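Local coordinates for protein agarase (Pseudoalteromonas fuliginea, PDB 6XJ9) that probably hydrolyses the beta-1,4 linkages of agarose, as a family 50 glycoside hydrolase from a marine bacterium, at residues 360-364 and 722-726; 495-501 and 610-614; 506-512 and 594-599. All blocks are in the same frame, centred on the assembly; numbering follows the deposited sequence.

Contact 1 (360-364 and 722-726); sequences RKNLF and ITGRA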
loop_
_atom_site.group_PDB
_atom_site.type_symbol
_atom_site.label_atom_id
_atom_site.label_comp_id
_atom_site.label_asym_id
_atom_site.label_seq_id
_atom_site.Cartn_x
_atom_site.Cartn_y
_atom_site.Cartn_z
ATOM N N ARG A 360 2.718 -33.513 11.474
ATOM C CA ARG A 360 3.708 -32.713 10.759
ATOM C C ARG A 360 3.806 -33.158 9.299
ATOM O O ARG A 360 3.805 -32.324 8.399
ATOM C CB ARG A 360 5.086 -32.739 11.427
ATOM C CG ARG A 360 5.149 -32.094 12.807
ATOM C CD ARG A 360 4.896 -30.594 12.834
ATOM N NE ARG A 360 5.835 -29.840 12.012
ATOM C CZ ARG A 360 5.866 -28.510 11.917
ATOM N NH1 ARG A 360 5.033 -27.757 12.624
ATOM N NH2 ARG A 360 6.757 -27.933 11.133
ATOM N N LYS A 361 3.902 -34.469 9.065
ATOM C CA LYS A 361 4.054 -34.970 7.706
ATOM C C LYS A 361 2.959 -34.383 6.816
ATOM O O LYS A 361 3.246 -33.902 5.723
ATOM C CB LYS A 361 4.089 -36.504 7.668
ATOM C CG LYS A 361 4.140 -37.126 6.275
ATOM C CD LYS A 361 3.938 -38.634 6.281
ATOM C CE LYS A 361 3.638 -39.220 4.914
ATOM N NZ LYS A 361 2.502 -38.533 4.247
ATOM N N ASN A 362 1.719 -34.358 7.326
ATOM C CA ASN A 362 0.548 -34.087 6.499
ATOM C C ASN A 362 0.349 -32.594 6.221
ATOM O O ASN A 362 -0.513 -32.229 5.417
ATOM C CB ASN A 362 -0.703 -34.768 7.056
ATOM C CG ASN A 362 -0.669 -36.266 6.828
ATOM O OD1 ASN A 362 -0.359 -36.723 5.728
ATOM N ND2 ASN A 362 -0.986 -37.036 7.860
ATOM N N LEU A 363 1.157 -31.740 6.863
ATOM C CA LEU A 363 1.126 -30.307 6.589
ATOM C C LEU A 363 1.479 -30.032 5.129
ATOM O O LEU A 363 0.980 -29.072 4.558
ATOM C CB LEU A 363 2.133 -29.576 7.485
ATOM C CG LEU A 363 1.909 -29.632 8.997
ATOM C CD1 LEU A 363 3.178 -29.186 9.713
ATOM C CD2 LEU A 363 0.723 -28.773 9.427
ATOM N N PHE A 364 2.355 -30.866 4.549
ATOM C CA PHE A 364 3.088 -30.548 3.331
ATOM C C PHE A 364 2.496 -31.245 2.104
ATOM O O PHE A 364 2.349 -32.475 2.099
ATOM C CB PHE A 364 4.563 -30.917 3.528
ATOM C CG PHE A 364 5.214 -30.235 4.709
ATOM C CD1 PHE A 364 5.470 -28.869 4.686
ATOM C CD2 PHE A 364 5.552 -30.949 5.850
ATOM C CE1 PHE A 364 6.057 -28.236 5.774
ATOM C CE2 PHE A 364 6.143 -30.322 6.939
ATOM C CZ PHE A 364 6.388 -28.964 6.902
ATOM N N ILE A 722 5.873 -21.034 7.368
ATOM C CA ILE A 722 4.451 -20.974 7.661
ATOM C C ILE A 722 4.087 -22.033 8.701
ATOM O O ILE A 722 3.130 -21.846 9.447
ATOM C CB ILE A 722 3.612 -21.073 6.366
ATOM C CG1 ILE A 722 2.114 -20.900 6.622
ATOM C CG2 ILE A 722 3.917 -22.352 5.612
ATOM C CD1 ILE A 722 1.273 -20.809 5.359
ATOM N N THR A 723 4.871 -23.121 8.764
ATOM C CA THR A 723 4.609 -24.225 9.674
ATOM C C THR A 723 5.530 -24.185 10.894
ATOM O O THR A 723 5.681 -25.178 11.611
ATOM C CB THR A 723 4.731 -25.557 8.932
ATOM O OG1 THR A 723 5.984 -25.453 8.259
ATOM C CG2 THR A 723 3.610 -25.765 7.936
ATOM N N GLY A 724 6.141 -23.023 11.127
ATOM C CA GLY A 724 6.930 -22.815 12.328
ATOM C C GLY A 724 8.417 -23.010 12.063
ATOM O O GLY A 724 8.816 -23.968 11.411
ATOM N N ARG A 725 9.234 -22.071 12.549
ATOM C CA ARG A 725 10.659 -22.340 12.624
ATOM C C ARG A 725 10.871 -23.551 13.539
ATOM O O ARG A 725 10.149 -23.706 14.520
ATOM C CB ARG A 725 11.435 -21.090 13.042
ATOM C CG ARG A 725 11.323 -20.754 14.518
ATOM C CD ARG A 725 12.109 -19.511 14.851
ATOM N NE ARG A 725 12.146 -19.273 16.287
ATOM C CZ ARG A 725 12.704 -18.202 16.836
ATOM N NH1 ARG A 725 13.261 -17.279 16.068
ATOM N NH2 ARG A 725 12.702 -18.054 18.145
ATOM N N ALA A 726 11.846 -24.399 13.180
ATOM C CA ALA A 726 12.137 -25.679 13.815
ATOM C C ALA A 726 12.298 -25.571 15.334
ATOM O O ALA A 726 11.824 -26.435 16.072
ATOM C CB ALA A 726 13.369 -26.285 13.182
#
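T723 meets three residues of 360-364, first through its side chain and then through its carbonyl. Its methyl CG2 lies against L363 CD1 at 3.9 Å. The L363 and T723 side chains run antiparallel past each other. T723 OG1 approaches the F364 ring, 3.7 Å from CE1. T723 OG1 also shares a hydrogen bond with T315 OG1. T723 O then receives R360 end-on. R360 NH1 bonds to T723 O at 2.8 Å, in the carbonyl plane. R360 NH2 bonds to the same T723 O at 3.0 Å, but from above that plane. Both nitrogens meet the oxygen within the guanidinium plane. The R360 chain is bent at chi2 (-65°) and chi3 (-59°), which curls the guanidinium back over L363. L363 CD1 covers one face of the R360 guanidinium, 3.5 Å above the plane. R360 also bonds to L316 O and S155 O, so this buried charge has several carbonyl partners. G724 follows with phi 98°, where a side chain would jam against T723 O. Its own carbonyl accepts from T315 OG1. The contact thus ties helix 358-361 and the turn that follows it to the loop after strand 709-714. Strand 315-320 flanks both, and S155 of the CBM-like region reaches in.

Contact 2 (495-501 and 610-614); sequences VKNSPWA and LPNHM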
loop_
_atom_site.group_PDB
_atom_site.type_symbol
_atom_site.label_atom_id
_atom_site.label_comp_id
_atom_site.label_asym_id
_atom_site.label_seq_id
_atom_site.Cartn_x
_atom_site.Cartn_y
_atom_site.Cartn_z
ATOM N N VAL A 495 35.918 -11.308 12.151
ATOM C CA VAL A 495 35.790 -9.914 11.751
ATOM C C VAL A 495 37.110 -9.455 11.125
ATOM O O VAL A 495 37.109 -8.608 10.233
ATOM C CB VAL A 495 35.356 -9.010 12.927
ATOM C CG1 VAL A 495 35.622 -7.537 12.648
ATOM C CG2 VAL A 495 33.886 -9.212 13.304
ATOM N N LYS A 496 38.222 -10.012 11.626
ATOM C CA LYS A 496 39.557 -9.807 11.079
ATOM C C LYS A 496 39.866 -8.313 11.011
ATOM O O LYS A 496 40.512 -7.873 10.065
ATOM C CB LYS A 496 39.678 -10.438 9.685
ATOM C CG LYS A 496 39.392 -11.925 9.632
ATOM C CD LYS A 496 39.717 -12.591 8.315
ATOM C CE LYS A 496 39.393 -14.070 8.358
ATOM N NZ LYS A 496 40.473 -14.883 7.753
ATOM N N ASN A 497 39.353 -7.558 11.997
ATOM C CA ASN A 497 39.606 -6.138 12.238
ATOM C C ASN A 497 39.014 -5.248 11.142
ATOM O O ASN A 497 39.395 -4.080 11.013
ATOM C CB ASN A 497 41.089 -5.840 12.500
ATOM C CG ASN A 497 41.310 -4.609 13.354
ATOM O OD1 ASN A 497 41.913 -3.634 12.910
ATOM N ND2 ASN A 497 40.820 -4.644 14.580
ATOM N N SER A 498 38.061 -5.788 10.377
ATOM C CA SER A 498 37.455 -5.055 9.277
ATOM C C SER A 498 36.800 -3.764 9.760
ATOM O O SER A 498 36.037 -3.793 10.723
ATOM C CB SER A 498 36.450 -5.902 8.542
ATOM O OG SER A 498 35.859 -5.145 7.501
ATOM N N PRO A 499 37.043 -2.622 9.069
ATOM C CA PRO A 499 36.338 -1.369 9.342
ATOM C C PRO A 499 34.845 -1.428 9.025
ATOM O O PRO A 499 34.081 -0.595 9.501
ATOM C CB PRO A 499 37.013 -0.349 8.407
ATOM C CG PRO A 499 37.602 -1.187 7.300
ATOM C CD PRO A 499 38.008 -2.488 7.963
ATOM N N TRP A 500 34.444 -2.450 8.259
ATOM C CA TRP A 500 33.070 -2.639 7.822
ATOM C C TRP A 500 32.204 -3.167 8.964
ATOM O O TRP A 500 30.980 -3.155 8.864
ATOM C CB TRP A 500 33.028 -3.568 6.604
ATOM C CG TRP A 500 33.619 -2.899 5.406
ATOM C CD1 TRP A 500 34.920 -2.939 4.991
ATOM C CD2 TRP A 500 32.933 -2.021 4.504
ATOM N NE1 TRP A 500 35.084 -2.168 3.871
ATOM C CE2 TRP A 500 33.884 -1.583 3.556
ATOM C CE3 TRP A 500 31.610 -1.559 4.411
ATOM C CZ2 TRP A 500 33.549 -0.714 2.521
ATOM C CZ3 TRP A 500 31.285 -0.699 3.385
ATOM C CH2 TRP A 500 32.242 -0.282 2.454
ATOM N N ALA A 501 32.852 -3.624 10.039
ATOM C CA ALA A 501 32.143 -4.133 11.207
ATOM C C ALA A 501 31.812 -2.966 12.130
ATOM O O ALA A 501 32.687 -2.425 12.794
ATOM C CB ALA A 501 32.961 -5.205 11.900
ATOM N N LEU A 610 38.961 -7.095 20.240
ATOM C CA LEU A 610 38.342 -6.214 19.261
ATOM C C LEU A 610 38.414 -4.768 19.750
ATOM O O LEU A 610 37.402 -4.063 19.785
ATOM C CB LEU A 610 36.909 -6.697 19.007
ATOM C CG LEU A 610 36.820 -7.847 18.008
ATOM C CD1 LEU A 610 35.777 -8.870 18.432
ATOM C CD2 LEU A 610 36.525 -7.324 16.613
ATOM N N PRO A 611 39.623 -4.304 20.161
ATOM C CA PRO A 611 39.791 -3.003 20.813
ATOM C C PRO A 611 39.354 -1.819 19.965
ATOM O O PRO A 611 38.985 -0.794 20.525
ATOM C CB PRO A 611 41.308 -2.905 21.052
ATOM C CG PRO A 611 41.899 -3.864 20.036
ATOM C CD PRO A 611 40.907 -5.011 20.025
ATOM N N ASN A 612 39.362 -1.980 18.631
ATOM C CA ASN A 612 39.100 -0.860 17.744
ATOM C C ASN A 612 37.602 -0.733 17.471
ATOM O O ASN A 612 37.181 0.217 16.820
ATOM C CB ASN A 612 39.887 -0.930 16.426
ATOM C CG ASN A 612 41.390 -1.053 16.610
ATOM O OD1 ASN A 612 42.050 -1.830 15.915
ATOM N ND2 ASN A 612 41.930 -0.317 17.563
ATOM N N HIS A 613 36.810 -1.691 17.966
ATOM C CA HIS A 613 35.424 -1.850 17.542
ATOM C C HIS A 613 34.474 -1.625 18.714
ATOM O O HIS A 613 34.795 -1.979 19.841
ATOM C CB HIS A 613 35.204 -3.265 17.010
ATOM C CG HIS A 613 35.807 -3.464 15.669
ATOM N ND1 HIS A 613 37.125 -3.849 15.515
ATOM C CD2 HIS A 613 35.292 -3.318 14.431
ATOM C CE1 HIS A 613 37.400 -3.945 14.235
ATOM N NE2 HIS A 613 36.293 -3.621 13.545
ATOM N N MET A 614 33.288 -1.072 18.427
ATOM C CA MET A 614 32.346 -0.736 19.485
ATOM C C MET A 614 31.749 -2.010 20.071
ATOM O O MET A 614 31.450 -2.954 19.344
ATOM C CB MET A 614 31.208 0.136 18.953
ATOM C CG MET A 614 31.659 1.545 18.621
ATOM S SD MET A 614 30.240 2.564 18.199
ATOM C CE MET A 614 29.711 1.823 16.655
#
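H613 drives its ring edge into the backbone of 495-501, and this is the tight, buried part of the contact. H613 NE2 donates to S498 O at 2.8 Å. The bond is nearly straight (173°), with the oxygen close to the ring plane. A501 N also donates to S498 O, from the opposite face of the carbonyl plane. Beside this bond H613 CD2 comes to 3.2 Å from A501 O. V495 CG1 packs on L610 CD2 at 4.1 Å. Both segments are turns from a helix into a strand: helix 478-495 into strand 501-506, and helix 584-609 into strand 614-615. This fits the alpha-to-beta loops of the barrel expected for this family. With a leucine in place of H613, S498 O would probably lose its side-chain donor, leaving A501 N, and the two turns their strong link. The outer side is looser. There N497 ND2 makes only a weak bond to N612 OD1, at 3.3 Å, and both residues are partly exposed. Their amide planes stand 68° apart. N497 CG is anti to the backbone N (chi1 -153°), which brings ND2 to the H613 edge and close to N612. N497 OD1 bonds to Y280 OH, and the Y280 ring meets H613 edge-to-face.

Contact 3 (506-512 and 594-599); sequences IDNEKSF and YADKYF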
loop_
_atom_site.group_PDB
_atom_site.type_symbol
_atom_site.label_atom_id
_atom_site.label_comp_id
_atom_site.label_asym_id
_atom_site.label_seq_id
_atom_site.Cartn_x
_atom_site.Cartn_y
_atom_site.Cartn_z
ATOM N N ILE A 506 27.144 -8.936 22.227
ATOM C CA ILE A 506 27.440 -10.189 22.906
ATOM C C ILE A 506 26.211 -10.597 23.720
ATOM O O ILE A 506 25.730 -9.830 24.551
ATOM C CB ILE A 506 28.724 -10.081 23.761
ATOM C CG1 ILE A 506 29.945 -9.729 22.904
ATOM C CG2 ILE A 506 28.956 -11.367 24.552
ATOM C CD1 ILE A 506 30.458 -10.876 22.047
ATOM N N ASP A 507 25.707 -11.812 23.453
ATOM C CA ASP A 507 24.522 -12.382 24.093
ATOM C C ASP A 507 23.265 -11.640 23.631
ATOM O O ASP A 507 23.343 -10.699 22.841
ATOM C CB ASP A 507 24.672 -12.488 25.621
ATOM C CG ASP A 507 25.734 -13.482 26.069
ATOM O OD1 ASP A 507 26.350 -13.272 27.133
ATOM O OD2 ASP A 507 25.961 -14.448 25.341
ATOM N N ASN A 508 22.097 -12.061 24.142
ATOM C CA ASN A 508 20.832 -11.505 23.685
ATOM C C ASN A 508 19.764 -11.859 24.707
ATOM O O ASN A 508 19.570 -13.032 25.008
ATOM C CB ASN A 508 20.479 -11.992 22.266
ATOM C CG ASN A 508 19.093 -11.608 21.792
ATOM O OD1 ASN A 508 18.858 -10.470 21.380
ATOM N ND2 ASN A 508 18.161 -12.554 21.830
ATOM N N GLU A 509 19.084 -10.835 25.238
ATOM C CA GLU A 509 17.933 -11.026 26.112
ATOM C C GLU A 509 18.229 -12.055 27.206
ATOM O O GLU A 509 17.448 -12.977 27.433
ATOM C CB GLU A 509 16.679 -11.404 25.314
ATOM C CG GLU A 509 16.308 -10.402 24.234
ATOM C CD GLU A 509 14.934 -10.622 23.620
ATOM O OE1 GLU A 509 14.343 -11.709 23.857
ATOM O OE2 GLU A 509 14.448 -9.699 22.924
ATOM N N LYS A 510 19.353 -11.872 27.901
ATOM C CA LYS A 510 19.655 -12.663 29.081
ATOM C C LYS A 510 18.622 -12.366 30.168
ATOM O O LYS A 510 18.082 -11.266 30.252
ATOM C CB LYS A 510 21.076 -12.366 29.577
ATOM C CG LYS A 510 22.178 -12.645 28.557
ATOM C CD LYS A 510 23.573 -12.662 29.165
ATOM C CE LYS A 510 23.862 -13.940 29.923
ATOM N NZ LYS A 510 23.833 -15.108 29.013
ATOM N N SER A 511 18.371 -13.363 31.016
ATOM C CA SER A 511 17.336 -13.252 32.031
ATOM C C SER A 511 17.865 -12.556 33.290
ATOM O O SER A 511 17.944 -13.173 34.352
ATOM C CB SER A 511 16.784 -14.622 32.336
ATOM O OG SER A 511 15.723 -14.532 33.276
ATOM N N PHE A 512 18.206 -11.259 33.164
ATOM C CA PHE A 512 18.707 -10.466 34.281
ATOM C C PHE A 512 17.598 -10.160 35.289
ATOM O O PHE A 512 17.893 -9.868 36.448
ATOM C CB PHE A 512 19.295 -9.130 33.814
ATOM C CG PHE A 512 20.680 -9.194 33.226
ATOM C CD1 PHE A 512 21.798 -9.332 34.046
ATOM C CD2 PHE A 512 20.871 -9.088 31.856
ATOM C CE1 PHE A 512 23.071 -9.382 33.498
ATOM C CE2 PHE A 512 22.147 -9.145 31.309
ATOM C CZ PHE A 512 23.247 -9.275 32.135
ATOM N N TYR A 594 26.326 -7.623 40.320
ATOM C CA TYR A 594 26.273 -8.754 39.409
ATOM C C TYR A 594 26.455 -8.257 37.979
ATOM O O TYR A 594 27.355 -8.706 37.274
ATOM C CB TYR A 594 25.000 -9.593 39.616
ATOM C CG TYR A 594 24.818 -10.683 38.589
ATOM C CD1 TYR A 594 25.366 -11.940 38.788
ATOM C CD2 TYR A 594 24.133 -10.446 37.402
ATOM C CE1 TYR A 594 25.249 -12.940 37.839
ATOM C CE2 TYR A 594 23.997 -11.438 36.442
ATOM C CZ TYR A 594 24.545 -12.691 36.672
ATOM O OH TYR A 594 24.429 -13.674 35.736
ATOM N N ALA A 595 25.603 -7.321 37.557
ATOM C CA ALA A 595 25.617 -6.839 36.182
ATOM C C ALA A 595 26.929 -6.109 35.874
ATOM O O ALA A 595 27.453 -6.183 34.762
ATOM C CB ALA A 595 24.425 -5.943 35.941
ATOM N N ASP A 596 27.472 -5.417 36.881
ATOM C CA ASP A 596 28.719 -4.690 36.693
ATOM C C ASP A 596 29.857 -5.642 36.311
ATOM O O ASP A 596 30.671 -5.329 35.437
ATOM C CB ASP A 596 29.065 -3.860 37.928
ATOM C CG ASP A 596 30.438 -3.239 37.808
ATOM O OD1 ASP A 596 30.537 -2.148 37.233
ATOM O OD2 ASP A 596 31.389 -3.875 38.260
ATOM N N LYS A 597 29.919 -6.795 36.985
ATOM C CA LYS A 597 30.947 -7.789 36.719
ATOM C C LYS A 597 30.684 -8.431 35.358
ATOM O O LYS A 597 31.619 -8.656 34.586
ATOM C CB LYS A 597 31.050 -8.783 37.881
ATOM C CG LYS A 597 32.076 -9.907 37.725
ATOM C CD LYS A 597 33.527 -9.448 37.778
ATOM C CE LYS A 597 34.524 -10.596 37.828
ATOM N NZ LYS A 597 35.912 -10.122 37.591
ATOM N N TYR A 598 29.410 -8.691 35.042
ATOM C CA TYR A 598 29.095 -9.212 33.717
ATOM C C TYR A 598 29.692 -8.309 32.647
ATOM O O TYR A 598 30.421 -8.781 31.768
ATOM C CB TYR A 598 27.595 -9.378 33.442
ATOM C CG TYR A 598 27.298 -9.723 31.999
ATOM C CD1 TYR A 598 27.511 -11.009 31.525
ATOM C CD2 TYR A 598 26.832 -8.782 31.094
ATOM C CE1 TYR A 598 27.263 -11.356 30.208
ATOM C CE2 TYR A 598 26.573 -9.115 29.768
ATOM C CZ TYR A 598 26.785 -10.408 29.326
ATOM O OH TYR A 598 26.557 -10.773 28.024
ATOM N N PHE A 599 29.330 -7.019 32.699
ATOM C CA PHE A 599 29.715 -6.092 31.646
ATOM C C PHE A 599 31.212 -5.807 31.665
ATOM O O PHE A 599 31.793 -5.548 30.616
ATOM C CB PHE A 599 28.835 -4.839 31.663
ATOM C CG PHE A 599 27.454 -5.125 31.132
ATOM C CD1 PHE A 599 27.247 -5.287 29.768
ATOM C CD2 PHE A 599 26.370 -5.278 31.993
ATOM C CE1 PHE A 599 25.986 -5.587 29.270
ATOM C CE2 PHE A 599 25.109 -5.567 31.490
ATOM C CZ PHE A 599 24.920 -5.733 30.134
HETATM O O HOH W 1 27.267 -8.403 26.385
#
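Y598 reaches from helix 584-609 across to D507, passing F512 and K510 on the way. Its CB points toward the loop, and CG stands anti to the backbone N (chi1 172°), which places the ring between F512 and D507. The near part of the ring meets F512. F512 CZ sits over one face, 3.8 Å from Y598 CD2. This is an edge-to-face pair, with planes at 73° and centroids of the F512 and Y598 rings 5.5 Å apart. F512 CE1 also packs on Y594 CE2 at 3.7 Å. Further out, Y598 CZ passes K510 CD at 3.9 Å. At the tip, Y598 OH donates to D507 OD1 at 2.7 Å, on the anti side of the carboxylate and out of its plane. A water donates to Y598 OH at 3.0 Å and also to I506 O. D507 OD2 accepts from I455 N, so both carboxylate oxygens are held. K510 NZ forms a long salt bridge to D507 OD1, internal to the loop. The root of the tyrosine is therefore fixed by aromatic packing and its tip by polar bonds. The phenol and lysine would probably stabilise negative charge on D507, while the Y598-D507 bond and the F512 packing hold the loop after strand 501-506 to the helix.

Overall arrangement
Along the chain the first segments come in the order 360-364, 495-501, 506-512, and their partners return in reverse: 594-599, 610-614, 722-726. Contact 3 is thus enclosed by contact 2, and contact 2 by contact 1. Contacts 2 and 3 share strand 501-506 and helix 584-609. One joins the turns at the strand's start and the helix's end; the other joins the loop after the strand to the middle of the helix. Their centres are 22 Å apart. The centre of contact 1 lies about 40 Å from that of contact 2 and about 35 Å from that of contact 3, across the chain's centre from the latter. It lies beside the CBM-like region, while the other two lie along one strand-helix pair of what is probably the catalytic barrel.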